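Local coordinates for protein argonaute (Aquifex aeolicus, PDB 1YVU), which cleaves RNA targets that pair with a short single-stranded DNA guide, using divalent metal ions for the cut, at residues A[185-190]-A[253-258]; A[190-195]-A[244-249]; A[134-139]-A[164-169]. One frame throughout, in Å; residues are numbered along the deposited sequence.

Contact 1. Residues A[185-190]-A[253-258]; sequences VKPIGI and TILKPV
Ile-254 meets Pro-187 and Ile-188 where strand 184-187 runs into a type I turn. The CD1 atom of Ile-254 lies 3.9 Å from CB of Pro-187. The carbonyl O of Ile-254 also works across the gap. It takes a weak, bent bond from Ile-188 N (132° at the hydrogen) and a CA-H...O contact from Pro-187 CA.

Leu-255 comes next. Its chi1 of -68° sets CG beside the backbone N, and CD2 then lies against strand 184-187. CD2 of Leu-255 is 3.8 Å from CG of Pro-187. Leu-255 and Pro-187 run alongside each other on the face they share with Val-185 and Pro-257. The same methyl group reaches CB of Val-185 at 4.1 Å.

Lys-256 makes the central antiparallel pair with Lys-186. Lys-186 N donates to Lys-256 O at 2.8 Å, nearly in line with that carbonyl. The return bond, from Lys-256 N to Lys-186 O, is 3.0 Å and straighter at the hydrogen (169°). Both lysine side chains leave on one face of the sheet and lead away from the pairing.

Pro-257 faces Val-185, with CG1 of Val-185 4.2 Å from CG of Pro-257. Pro-187 and Pro-257 both fall in non-hydrogen-bonded pairs, so a missing N-H costs this pairing nothing. Val-258 then lays CG2 against CB of Lys-186.

Strand 255-257 is an outer strand of the antiparallel PAZ sheet. Leu-169 of helix 169-175 packs on Val-185, Leu-255 and Pro-257. Gln-164 of strand 153-165 touches Lys-186, Lys-256 and Val-258.

Contact 2. Residues A[190-195]-A[244-249]; sequences IDFVGR and LEKGYT
A beta hairpin of the PAZ domain, strands 240-244 and 249-251, sets the residues of its turn against Phe-192, Gly-194 and Arg-195. The Phe-192 ring has CG anti to the backbone N (chi1 173°), which carries it toward the turn. Its rim does the touching. CE2 of Phe-192 meets CD1 of Leu-244 at 3.6 Å. CE1 of Phe-192 lies 3.6 Å from NZ of Lys-246, so the ammonium sits at the ring edge and not over a face. The Tyr-248 ring is near parallel to that of Phe-192 (21°) but slid aside.

Strands 240-244 and 194-201 are antiparallel neighbours in the PAZ sheet. Here their pairing is running out: Glu-245 N gives Arg-195 O only a weak bond of 3.3 Å. The flat of the Glu-245 carboxylate lies over Arg-195 N, so neither oxygen is aimed for a hydrogen bond. OE2 of Glu-245 leans on CA of Gly-194. OE1 of Glu-245 is 3.5 Å from CB of Arg-195. An alanine here lacks the carboxylate and would probably leave Arg-195, close to Arg-182 and Arg-184, with less opposite charge nearby. The Arg-195 side chain extends away, to about 7 Å from that of metal-binding Asp-683.

Contact 3. Residues A[134-139]-A[164-169]; sequences KIALIP and QPFETL
Ala-136 and Gln-164 form the close-packed part of this contact, between the two strands of the linker L1 hairpin. Ala-136 N donates to Gln-164 O at 2.9 Å. Gln-164 N returns a bond to Ala-136 O, also 2.9 Å and almost straight (173°). Beside this antiparallel pair, Ile-135 has CG2 anti to the backbone N, and that branch rests on Gln-164 O. The side chains of Ile-138 and Gln-164 cross, with CD1 of Ile-138 against OE1 of Gln-164. Leu-259 touches Ile-135 and Pro-165.

The other end is open to solvent. Phe-166 N still bonds Lys-134 O at 3.2 Å, but both side chains are exposed. The extended Lys-134 chain crosses the Phe-166 ring, with CD over the centre of one face. NZ of Lys-134 is 5.0 Å from the centroid of the Phe-166 ring, an off-centre cation-pi contact. CE1 of Phe-166 reaches CB of Ala-136 at 3.8 Å. Glu-167 turns to Arg-175, with which it forms a salt bridge.

The two bonds of the Ala-136 and Gln-164 pair therefore fix the register, and Phe-166 N adds a third just past the strand end. The Lys-134 and Phe-166 pairing adds a layer of mostly apolar cover, and its charge interaction is probably modest.

Along the chain contact 3 comes first, on the linker L1 hairpin where the chain passes into the PAZ domain. Contact 2 is nested in the loop closed by contact 1. Contacts 1 and 2 belong to one antiparallel PAZ sheet. Their centres are about 9 Å apart, they share Ile-190, and strands 184-187 and 194-201 lie next to each other. Contact 3 sits in a different sheet, its centre about 10 Å from that of contact 1. The two touch through a probable hydrogen bond from Leu-169 N to Leu-255 O. Contacts 2 and 3 do not touch; their centres are about 18 Å apart. Contact 1 thus lies between the linker hairpin and the rest of the PAZ sheet.

Contact 1. Residues A[185-190]-A[253-258]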
loop_
_atom_site.group_PDB
_atom_site.type_symbol
_atom_site.label_atom_id
_atom_site.label_comp_id
_atom_site.label_asym_id
_atom_site.label_seq_id
_atom_site.Cartn_x
_atom_site.Cartn_y
_atom_site.Cartn_z
ATOM N N VAL A 185 6.113 -10.702 -10.162
ATOM C CA VAL A 185 5.794 -12.073 -10.556
ATOM C C VAL A 185 5.356 -12.910 -9.349
ATOM O O VAL A 185 5.540 -12.507 -8.209
ATOM C CB VAL A 185 6.990 -12.784 -11.279
ATOM C CG1 VAL A 185 6.983 -12.473 -12.730
ATOM C CG2 VAL A 185 8.315 -12.375 -10.689
ATOM N N LYS A 186 4.740 -14.058 -9.608
ATOM C CA LYS A 186 4.287 -14.950 -8.549
ATOM C C LYS A 186 4.390 -16.401 -8.985
ATOM O O LYS A 186 3.994 -16.725 -10.116
ATOM C CB LYS A 186 2.807 -14.688 -8.183
ATOM C CG LYS A 186 2.220 -15.654 -7.110
ATOM C CD LYS A 186 0.844 -16.134 -7.458
ATOM C CE LYS A 186 0.348 -17.163 -6.485
ATOM N NZ LYS A 186 -0.922 -17.689 -6.974
ATOM N N PRO A 187 4.943 -17.280 -8.109
ATOM C CA PRO A 187 5.086 -18.727 -8.375
ATOM C C PRO A 187 3.692 -19.376 -8.218
ATOM O O PRO A 187 2.900 -18.929 -7.380
ATOM C CB PRO A 187 6.030 -19.185 -7.270
ATOM C CG PRO A 187 6.829 -17.971 -6.967
ATOM C CD PRO A 187 5.817 -16.888 -6.983
ATOM N N ILE A 188 3.423 -20.462 -8.947
ATOM C CA ILE A 188 2.096 -21.093 -8.945
ATOM C C ILE A 188 1.420 -21.500 -7.623
ATOM O O ILE A 188 0.397 -20.890 -7.243
ATOM C CB ILE A 188 1.967 -22.201 -10.053
ATOM C CG1 ILE A 188 2.181 -21.550 -11.434
ATOM C CG2 ILE A 188 0.561 -22.864 -10.014
ATOM C CD1 ILE A 188 2.030 -22.470 -12.637
ATOM N N GLY A 189 1.947 -22.522 -6.951
ATOM C CA GLY A 189 1.351 -22.943 -5.690
ATOM C C GLY A 189 1.852 -22.159 -4.474
ATOM O O GLY A 189 1.708 -22.623 -3.342
ATOM N N ILE A 190 2.448 -20.979 -4.712
ATOM C CA ILE A 190 3.011 -20.114 -3.663
ATOM C C ILE A 190 2.335 -18.717 -3.510
ATOM O O ILE A 190 2.208 -17.967 -4.475
ATOM C CB ILE A 190 4.574 -19.962 -3.866
ATOM C CG1 ILE A 190 5.235 -21.354 -3.966
ATOM C CG2 ILE A 190 5.219 -19.152 -2.735
ATOM C CD1 ILE A 190 6.774 -21.400 -4.091
ATOM N N THR A 253 10.022 -20.919 -15.352
ATOM C CA THR A 253 8.996 -21.898 -15.688
ATOM C C THR A 253 7.778 -21.890 -14.770
ATOM O O THR A 253 6.668 -22.198 -15.215
ATOM C CB THR A 253 9.571 -23.327 -15.744
ATOM O OG1 THR A 253 10.117 -23.682 -14.459
ATOM C CG2 THR A 253 10.642 -23.431 -16.848
ATOM N N ILE A 254 7.965 -21.534 -13.504
ATOM C CA ILE A 254 6.834 -21.500 -12.586
ATOM C C ILE A 254 6.415 -20.083 -12.232
ATOM O O ILE A 254 5.595 -19.892 -11.331
ATOM C CB ILE A 254 7.092 -22.279 -11.277
ATOM C CG1 ILE A 254 8.391 -21.802 -10.621
ATOM C CG2 ILE A 254 6.974 -23.774 -11.527
ATOM C CD1 ILE A 254 8.297 -21.733 -9.141
ATOM N N LEU A 255 6.981 -19.089 -12.914
ATOM C CA LEU A 255 6.629 -17.701 -12.636
ATOM C C LEU A 255 5.630 -17.139 -13.615
ATOM O O LEU A 255 5.785 -17.262 -14.827
ATOM C CB LEU A 255 7.864 -16.808 -12.601
ATOM C CG LEU A 255 8.818 -17.049 -11.447
ATOM C CD1 LEU A 255 10.148 -16.396 -11.709
ATOM C CD2 LEU A 255 8.204 -16.530 -10.186
ATOM N N LYS A 256 4.573 -16.569 -13.057
ATOM C CA LYS A 256 3.529 -15.932 -13.827
ATOM C C LYS A 256 3.535 -14.466 -13.394
ATOM O O LYS A 256 3.707 -14.187 -12.213
ATOM C CB LYS A 256 2.175 -16.591 -13.535
ATOM C CG LYS A 256 1.705 -17.627 -14.587
ATOM C CD LYS A 256 0.253 -18.080 -14.277
ATOM C CE LYS A 256 -0.455 -18.831 -15.422
ATOM N NZ LYS A 256 -1.965 -18.773 -15.291
ATOM N N PRO A 257 3.508 -13.518 -14.356
ATOM C CA PRO A 257 3.494 -12.076 -14.062
ATOM C C PRO A 257 2.213 -11.621 -13.432
ATOM O O PRO A 257 1.170 -12.223 -13.634
ATOM C CB PRO A 257 3.649 -11.441 -15.433
ATOM C CG PRO A 257 4.527 -12.419 -16.121
ATOM C CD PRO A 257 3.898 -13.733 -15.762
ATOM N N VAL A 258 2.317 -10.565 -12.638
ATOM C CA VAL A 258 1.170 -9.973 -11.949
ATOM C C VAL A 258 0.960 -8.561 -12.563
ATOM O O VAL A 258 1.887 -7.735 -12.562
ATOM C CB VAL A 258 1.430 -9.963 -10.410
ATOM C CG1 VAL A 258 0.373 -9.173 -9.685
ATOM C CG2 VAL A 258 1.436 -11.392 -9.865
#

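Contact 2. Residues A[190-195]-A[244-249]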
loop_
_atom_site.group_PDB
_atom_site.type_symbol
_atom_site.label_atom_id
_atom_site.label_comp_id
_atom_site.label_asym_id
_atom_site.label_seq_id
_atom_site.Cartn_x
_atom_site.Cartn_y
_atom_site.Cartn_z
ATOM N N ILE A 190 2.448 -20.979 -4.712
ATOM C CA ILE A 190 3.011 -20.114 -3.663
ATOM C C ILE A 190 2.335 -18.717 -3.510
ATOM O O ILE A 190 2.208 -17.967 -4.475
ATOM C CB ILE A 190 4.574 -19.962 -3.866
ATOM C CG1 ILE A 190 5.235 -21.354 -3.966
ATOM C CG2 ILE A 190 5.219 -19.152 -2.735
ATOM C CD1 ILE A 190 6.774 -21.400 -4.091
ATOM N N ASP A 191 1.976 -18.390 -2.258
ATOM C CA ASP A 191 1.321 -17.135 -1.812
ATOM C C ASP A 191 2.301 -15.925 -1.814
ATOM O O ASP A 191 2.225 -15.031 -0.957
ATOM C CB ASP A 191 0.830 -17.369 -0.355
ATOM C CG ASP A 191 -0.689 -17.303 -0.200
ATOM O OD1 ASP A 191 -1.340 -16.416 -0.793
ATOM O OD2 ASP A 191 -1.204 -18.134 0.592
ATOM N N PHE A 192 3.151 -15.847 -2.821
ATOM C CA PHE A 192 4.166 -14.801 -2.846
ATOM C C PHE A 192 4.289 -13.982 -4.136
ATOM O O PHE A 192 4.245 -14.523 -5.223
ATOM C CB PHE A 192 5.516 -15.451 -2.421
ATOM C CG PHE A 192 6.718 -14.560 -2.545
ATOM C CD1 PHE A 192 6.887 -13.467 -1.689
ATOM C CD2 PHE A 192 7.673 -14.807 -3.552
ATOM C CE1 PHE A 192 7.998 -12.603 -1.827
ATOM C CE2 PHE A 192 8.792 -13.965 -3.716
ATOM C CZ PHE A 192 8.960 -12.857 -2.853
ATOM N N VAL A 193 4.501 -12.672 -3.987
ATOM C CA VAL A 193 4.678 -11.760 -5.117
ATOM C C VAL A 193 5.947 -10.937 -4.836
ATOM O O VAL A 193 6.108 -10.375 -3.739
ATOM C CB VAL A 193 3.431 -10.817 -5.335
ATOM C CG1 VAL A 193 3.735 -9.680 -6.328
ATOM C CG2 VAL A 193 2.252 -11.623 -5.837
ATOM N N GLY A 194 6.841 -10.921 -5.828
ATOM C CA GLY A 194 8.093 -10.188 -5.744
ATOM C C GLY A 194 8.457 -9.562 -7.078
ATOM O O GLY A 194 7.913 -9.961 -8.110
ATOM N N ARG A 195 9.343 -8.565 -7.056
ATOM C CA ARG A 195 9.779 -7.877 -8.281
ATOM C C ARG A 195 11.068 -8.468 -8.789
ATOM O O ARG A 195 11.980 -8.706 -8.008
ATOM C CB ARG A 195 9.986 -6.371 -8.070
ATOM C CG ARG A 195 8.752 -5.545 -7.792
ATOM C CD ARG A 195 9.008 -4.084 -8.115
ATOM N NE ARG A 195 7.954 -3.200 -7.617
ATOM C CZ ARG A 195 8.102 -1.890 -7.404
ATOM N NH1 ARG A 195 9.264 -1.283 -7.651
ATOM N NH2 ARG A 195 7.100 -1.189 -6.887
ATOM N N LEU A 244 14.680 -12.921 -7.274
ATOM C CA LEU A 244 13.751 -11.914 -6.793
ATOM C C LEU A 244 14.316 -11.036 -5.668
ATOM O O LEU A 244 15.367 -11.350 -5.102
ATOM C CB LEU A 244 12.412 -12.561 -6.417
ATOM C CG LEU A 244 11.703 -13.399 -7.502
ATOM C CD1 LEU A 244 10.329 -13.821 -7.019
ATOM C CD2 LEU A 244 11.545 -12.636 -8.798
ATOM N N GLU A 245 13.611 -9.936 -5.381
ATOM C CA GLU A 245 13.987 -8.906 -4.400
ATOM C C GLU A 245 14.693 -9.274 -3.109
ATOM O O GLU A 245 15.859 -8.895 -2.892
ATOM C CB GLU A 245 12.797 -8.005 -4.070
ATOM C CG GLU A 245 11.411 -8.632 -4.171
ATOM C CD GLU A 245 10.293 -7.590 -4.142
ATOM O OE1 GLU A 245 10.493 -6.415 -4.568
ATOM O OE2 GLU A 245 9.188 -7.971 -3.705
ATOM N N LYS A 246 13.998 -10.054 -2.286
ATOM C CA LYS A 246 14.508 -10.493 -0.993
ATOM C C LYS A 246 15.703 -11.463 -1.159
ATOM O O LYS A 246 16.631 -11.468 -0.334
ATOM C CB LYS A 246 13.344 -11.083 -0.174
ATOM C CG LYS A 246 12.075 -10.153 -0.073
ATOM C CD LYS A 246 10.831 -10.842 0.576
ATOM C CE LYS A 246 9.617 -9.906 0.638
ATOM N NZ LYS A 246 8.387 -10.597 1.129
ATOM N N GLY A 247 15.722 -12.167 -2.297
ATOM C CA GLY A 247 16.788 -13.108 -2.610
ATOM C C GLY A 247 16.341 -14.378 -3.316
ATOM O O GLY A 247 17.080 -14.888 -4.179
ATOM N N TYR A 248 15.152 -14.875 -2.929
ATOM C CA TYR A 248 14.475 -16.099 -3.423
ATOM C C TYR A 248 14.664 -16.383 -4.925
ATOM O O TYR A 248 14.289 -15.558 -5.765
ATOM C CB TYR A 248 12.953 -16.007 -3.156
ATOM C CG TYR A 248 12.481 -15.801 -1.712
ATOM C CD1 TYR A 248 12.944 -14.717 -0.936
ATOM C CD2 TYR A 248 11.539 -16.675 -1.118
ATOM C CE1 TYR A 248 12.486 -14.503 0.409
ATOM C CE2 TYR A 248 11.061 -16.462 0.243
ATOM C CZ TYR A 248 11.549 -15.376 0.986
ATOM O OH TYR A 248 11.139 -15.136 2.271
ATOM N N THR A 249 15.290 -17.513 -5.261
ATOM C CA THR A 249 15.505 -17.869 -6.663
ATOM C C THR A 249 14.463 -18.871 -7.094
ATOM O O THR A 249 14.201 -19.849 -6.382
ATOM C CB THR A 249 16.901 -18.447 -6.913
ATOM O OG1 THR A 249 17.883 -17.515 -6.445
ATOM C CG2 THR A 249 17.132 -18.701 -8.421
#

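Contact 3. Residues A[134-139]-A[164-169]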
loop_
_atom_site.group_PDB
_atom_site.type_symbol
_atom_site.label_atom_id
_atom_site.label_comp_id
_atom_site.label_asym_id
_atom_site.label_seq_id
_atom_site.Cartn_x
_atom_site.Cartn_y
_atom_site.Cartn_z
ATOM N N LYS A 134 -3.815 -13.172 -24.096
ATOM C CA LYS A 134 -4.938 -13.743 -23.305
ATOM C C LYS A 134 -4.620 -13.710 -21.772
ATOM O O LYS A 134 -3.602 -14.244 -21.317
ATOM C CB LYS A 134 -5.199 -15.189 -23.789
ATOM C CG LYS A 134 -6.610 -15.756 -23.597
ATOM C CD LYS A 134 -6.713 -17.210 -24.142
ATOM C CE LYS A 134 -8.076 -17.889 -23.829
ATOM N NZ LYS A 134 -8.157 -19.350 -24.206
ATOM N N ILE A 135 -5.494 -13.059 -20.996
ATOM C CA ILE A 135 -5.344 -12.886 -19.530
ATOM C C ILE A 135 -6.450 -13.598 -18.683
ATOM O O ILE A 135 -7.558 -13.857 -19.177
ATOM C CB ILE A 135 -5.345 -11.343 -19.153
ATOM C CG1 ILE A 135 -4.357 -10.553 -20.010
ATOM C CG2 ILE A 135 -4.933 -11.128 -17.707
ATOM C CD1 ILE A 135 -4.468 -9.049 -19.851
ATOM N N ALA A 136 -6.129 -13.901 -17.415
ATOM C CA ALA A 136 -7.036 -14.540 -16.441
ATOM C C ALA A 136 -6.999 -13.764 -15.121
ATOM O O ALA A 136 -5.959 -13.245 -14.721
ATOM C CB ALA A 136 -6.636 -15.988 -16.197
ATOM N N LEU A 137 -8.152 -13.674 -14.465
ATOM C CA LEU A 137 -8.299 -12.962 -13.189
ATOM C C LEU A 137 -8.347 -13.993 -12.075
ATOM O O LEU A 137 -9.412 -14.307 -11.563
ATOM C CB LEU A 137 -9.605 -12.155 -13.178
ATOM C CG LEU A 137 -9.884 -11.160 -14.303
ATOM C CD1 LEU A 137 -11.374 -11.141 -14.633
ATOM C CD2 LEU A 137 -9.365 -9.786 -13.931
ATOM N N ILE A 138 -7.188 -14.513 -11.692
ATOM C CA ILE A 138 -7.105 -15.539 -10.655
ATOM C C ILE A 138 -7.561 -15.073 -9.266
ATOM O O ILE A 138 -7.268 -13.962 -8.869
ATOM C CB ILE A 138 -5.687 -16.178 -10.664
ATOM C CG1 ILE A 138 -5.573 -17.027 -11.934
ATOM C CG2 ILE A 138 -5.422 -17.040 -9.394
ATOM C CD1 ILE A 138 -4.166 -17.288 -12.395
ATOM N N PRO A 139 -8.431 -15.858 -8.599
ATOM C CA PRO A 139 -8.921 -15.500 -7.257
ATOM C C PRO A 139 -7.941 -15.868 -6.161
ATOM O O PRO A 139 -7.354 -16.956 -6.161
ATOM C CB PRO A 139 -10.183 -16.341 -7.102
ATOM C CG PRO A 139 -10.521 -16.740 -8.473
ATOM C CD PRO A 139 -9.242 -16.954 -9.152
ATOM N N GLN A 164 -3.338 -12.155 -14.019
ATOM C CA GLN A 164 -2.199 -12.912 -14.508
ATOM C C GLN A 164 -2.386 -13.403 -15.934
ATOM O O GLN A 164 -3.505 -13.718 -16.308
ATOM C CB GLN A 164 -1.979 -14.134 -13.598
ATOM C CG GLN A 164 -1.135 -13.869 -12.354
ATOM C CD GLN A 164 -0.983 -15.074 -11.471
ATOM O OE1 GLN A 164 -1.130 -16.212 -11.900
ATOM N NE2 GLN A 164 -0.675 -14.828 -10.219
ATOM N N PRO A 165 -1.306 -13.425 -16.761
ATOM C CA PRO A 165 -1.372 -13.900 -18.154
ATOM C C PRO A 165 -1.312 -15.431 -18.198
ATOM O O PRO A 165 -0.788 -16.063 -17.279
ATOM C CB PRO A 165 -0.104 -13.315 -18.790
ATOM C CG PRO A 165 0.231 -12.166 -17.930
ATOM C CD PRO A 165 -0.028 -12.713 -16.564
ATOM N N PHE A 166 -1.830 -16.008 -19.280
ATOM C CA PHE A 166 -1.847 -17.458 -19.468
ATOM C C PHE A 166 -0.427 -17.974 -19.635
ATOM O O PHE A 166 -0.064 -19.042 -19.121
ATOM C CB PHE A 166 -2.684 -17.808 -20.708
ATOM C CG PHE A 166 -4.148 -18.026 -20.414
ATOM C CD1 PHE A 166 -4.992 -16.942 -20.094
ATOM C CD2 PHE A 166 -4.694 -19.331 -20.433
ATOM C CE1 PHE A 166 -6.374 -17.149 -19.790
ATOM C CE2 PHE A 166 -6.078 -19.566 -20.132
ATOM C CZ PHE A 166 -6.917 -18.464 -19.808
ATOM N N GLU A 167 0.383 -17.128 -20.270
ATOM C CA GLU A 167 1.775 -17.413 -20.565
ATOM C C GLU A 167 2.617 -17.310 -19.325
ATOM O O GLU A 167 2.394 -16.462 -18.464
ATOM C CB GLU A 167 2.325 -16.436 -21.607
ATOM C CG GLU A 167 1.440 -16.187 -22.840
ATOM C CD GLU A 167 0.892 -14.771 -22.874
ATOM O OE1 GLU A 167 1.699 -13.830 -23.019
ATOM O OE2 GLU A 167 -0.338 -14.595 -22.748
ATOM N N THR A 168 3.598 -18.188 -19.271
ATOM C CA THR A 168 4.562 -18.287 -18.192
ATOM C C THR A 168 5.591 -17.164 -18.407
ATOM O O THR A 168 5.534 -16.462 -19.420
ATOM C CB THR A 168 5.217 -19.682 -18.306
ATOM O OG1 THR A 168 4.221 -20.681 -18.079
ATOM C CG2 THR A 168 6.307 -19.881 -17.348
ATOM N N LEU A 169 6.481 -16.960 -17.438
ATOM C CA LEU A 169 7.533 -15.959 -17.579
ATOM C C LEU A 169 8.581 -16.524 -18.548
ATOM O O LEU A 169 9.215 -15.765 -19.247
ATOM C CB LEU A 169 8.157 -15.581 -16.226
ATOM C CG LEU A 169 9.079 -14.341 -16.147
ATOM C CD1 LEU A 169 8.309 -13.104 -16.476
ATOM C CD2 LEU A 169 9.700 -14.162 -14.793
#